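Local atomic coordinates of protease VP4 (Blotched snakehead virus, PDB entry 2GEF), a protein that acts as a serine/lysine-dyad protease, a piece of the birnavirus structural polyprotein that probably cleaves that polyprotein at its own borders. Residues G134-I139 with N171-A176. Numbering follows the deposited sequence.
Sequences GQSSSI and NLKARA
The side chains of S136 and K173 point at each other across the contact and meet through their terminal polar atoms: the nucleophile oxygen OG of S136 lies 3.2 Å from the amine NZ of K173. This is the catalytic dyad of a peptidase S50 enzyme, in which the lysine serves as general base in place of the histidine of a classical triad. The backbones stay well apart, with 10.6 Å between the CA atoms of S136 and K173, and the long lysine side chain spans most of the gap. Its CG stands anti to the carbonyl carbon (chi1 -74°), the chain then runs nearly extended, and a bend at chi4 (-105°) sets the amine beside the hydroxyl. T156 OG1 makes a weak hydrogen bond to NZ. The nucleophile lies within a type I turn from Q135 to S138. S138 OG comes in the carbonyl plane on a lone pair of Q135 O (C=O...OG 144°, 2.5 Å), and the same oxygen also accepts S138 N. Backbone hydrogen bonding to G157 ties S136 to strand 154-160. The serine thus sits just before helix 138-146, and the lysine reaches it from helix 170-178, with its side chain packed on P34 and V36 of strand 31-38.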
loop_
_atom_site.group_PDB
_atom_site.type_symbol
_atom_site.label_atom_id
_atom_site.label_comp_id
_atom_site.label_asym_id
_atom_site.label_seq_id
_atom_site.Cartn_x
_atom_site.Cartn_y
_atom_site.Cartn_z
ATOM N N GLY A 134 4.523 9.840 3.437
ATOM C CA GLY A 134 3.521 10.284 2.419
ATOM C C GLY A 134 2.257 9.529 2.696
ATOM O O GLY A 134 2.249 8.590 3.619
ATOM N N GLN A 135 1.201 9.858 1.931
ATOM C CA GLN A 135 -0.186 9.431 2.246
ATOM C C GLN A 135 -0.891 8.672 1.160
ATOM O O GLN A 135 -2.098 8.520 1.285
ATOM C CB GLN A 135 -1.138 10.663 2.673
ATOM C CG GLN A 135 -0.704 11.227 4.003
ATOM C CD GLN A 135 -1.548 12.325 4.571
ATOM O OE1 GLN A 135 -2.729 12.470 4.283
ATOM N NE2 GLN A 135 -0.879 13.184 5.358
ATOM N N SER A 136 -0.201 8.270 0.102
ATOM C CA SER A 136 -0.760 7.483 -0.989
ATOM C C SER A 136 -1.274 6.115 -0.546
ATOM O O SER A 136 -1.819 5.420 -1.381
ATOM C CB SER A 136 0.261 7.208 -2.149
ATOM O OG SER A 136 1.436 6.495 -1.684
ATOM N N SER A 137 -1.008 5.731 0.712
ATOM C CA SER A 137 -1.489 4.505 1.336
ATOM C C SER A 137 -2.886 4.631 1.852
ATOM O O SER A 137 -3.446 3.665 2.360
ATOM C CB SER A 137 -0.612 4.131 2.532
ATOM O OG SER A 137 -0.600 5.128 3.553
ATOM N N SER A 138 -3.467 5.823 1.751
ATOM C CA SER A 138 -4.692 6.130 2.452
ATOM C C SER A 138 -5.831 5.260 2.038
ATOM O O SER A 138 -6.642 4.961 2.886
ATOM C CB SER A 138 -5.069 7.655 2.369
ATOM O OG SER A 138 -3.995 8.427 2.953
ATOM N N ILE A 139 -5.963 4.952 0.748
ATOM C CA ILE A 139 -6.954 4.063 0.315
ATOM C C ILE A 139 -6.771 2.666 0.952
ATOM O O ILE A 139 -7.725 2.160 1.487
ATOM C CB ILE A 139 -6.918 3.910 -1.082
ATOM C CG1 ILE A 139 -7.325 5.278 -1.822
ATOM C CG2 ILE A 139 -7.947 2.855 -1.499
ATOM C CD1 ILE A 139 -7.290 5.023 -3.413
ATOM N N ASN A 171 3.080 4.781 -12.923
ATOM C CA ASN A 171 3.845 3.829 -13.641
ATOM C C ASN A 171 4.886 2.965 -12.898
ATOM O O ASN A 171 5.013 1.809 -13.126
ATOM C CB ASN A 171 4.582 4.604 -14.713
ATOM C CG ASN A 171 5.057 3.685 -15.757
ATOM O OD1 ASN A 171 5.919 2.821 -15.493
ATOM N ND2 ASN A 171 4.387 3.702 -16.892
ATOM N N LEU A 172 5.705 3.547 -12.057
ATOM C CA LEU A 172 6.587 2.762 -11.260
ATOM C C LEU A 172 5.839 1.945 -10.154
ATOM O O LEU A 172 6.281 0.817 -9.806
ATOM C CB LEU A 172 7.593 3.735 -10.572
ATOM C CG LEU A 172 8.669 3.196 -9.624
ATOM C CD1 LEU A 172 9.579 2.403 -10.409
ATOM C CD2 LEU A 172 9.433 4.464 -9.026
ATOM N N LYS A 173 4.814 2.582 -9.565
ATOM C CA LYS A 173 3.866 1.888 -8.678
ATOM C C LYS A 173 3.235 0.686 -9.286
ATOM O O LYS A 173 3.284 -0.339 -8.586
ATOM C CB LYS A 173 2.838 2.802 -7.983
ATOM C CG LYS A 173 3.413 3.558 -6.961
ATOM C CD LYS A 173 2.395 4.709 -6.593
ATOM C CE LYS A 173 3.130 5.752 -5.858
ATOM N NZ LYS A 173 2.820 5.708 -4.462
ATOM N N ALA A 174 2.800 0.729 -10.582
ATOM C CA ALA A 174 2.121 -0.381 -11.256
ATOM C C ALA A 174 3.089 -1.551 -11.383
ATOM O O ALA A 174 2.692 -2.738 -11.215
ATOM C CB ALA A 174 1.700 0.036 -12.686
ATOM N N ARG A 175 4.375 -1.259 -11.641
ATOM C CA ARG A 175 5.345 -2.328 -11.659
ATOM C C ARG A 175 5.227 -3.259 -10.446
ATOM O O ARG A 175 5.322 -4.397 -10.571
ATOM C CB ARG A 175 6.774 -1.765 -11.709
ATOM C CG ARG A 175 7.057 -0.910 -12.843
ATOM C CD ARG A 175 7.090 -1.754 -14.090
ATOM N NE ARG A 175 7.694 -0.992 -15.164
ATOM C CZ ARG A 175 8.313 -1.517 -16.217
ATOM N NH1 ARG A 175 8.431 -2.880 -16.378
ATOM N NH2 ARG A 175 8.811 -0.648 -17.106
ATOM N N ALA A 176 5.009 -2.741 -9.260
ATOM C CA ALA A 176 5.071 -3.453 -8.007
ATOM C C ALA A 176 3.843 -4.329 -7.940
ATOM O O ALA A 176 3.856 -5.467 -7.458
ATOM C CB ALA A 176 5.102 -2.396 -6.849
#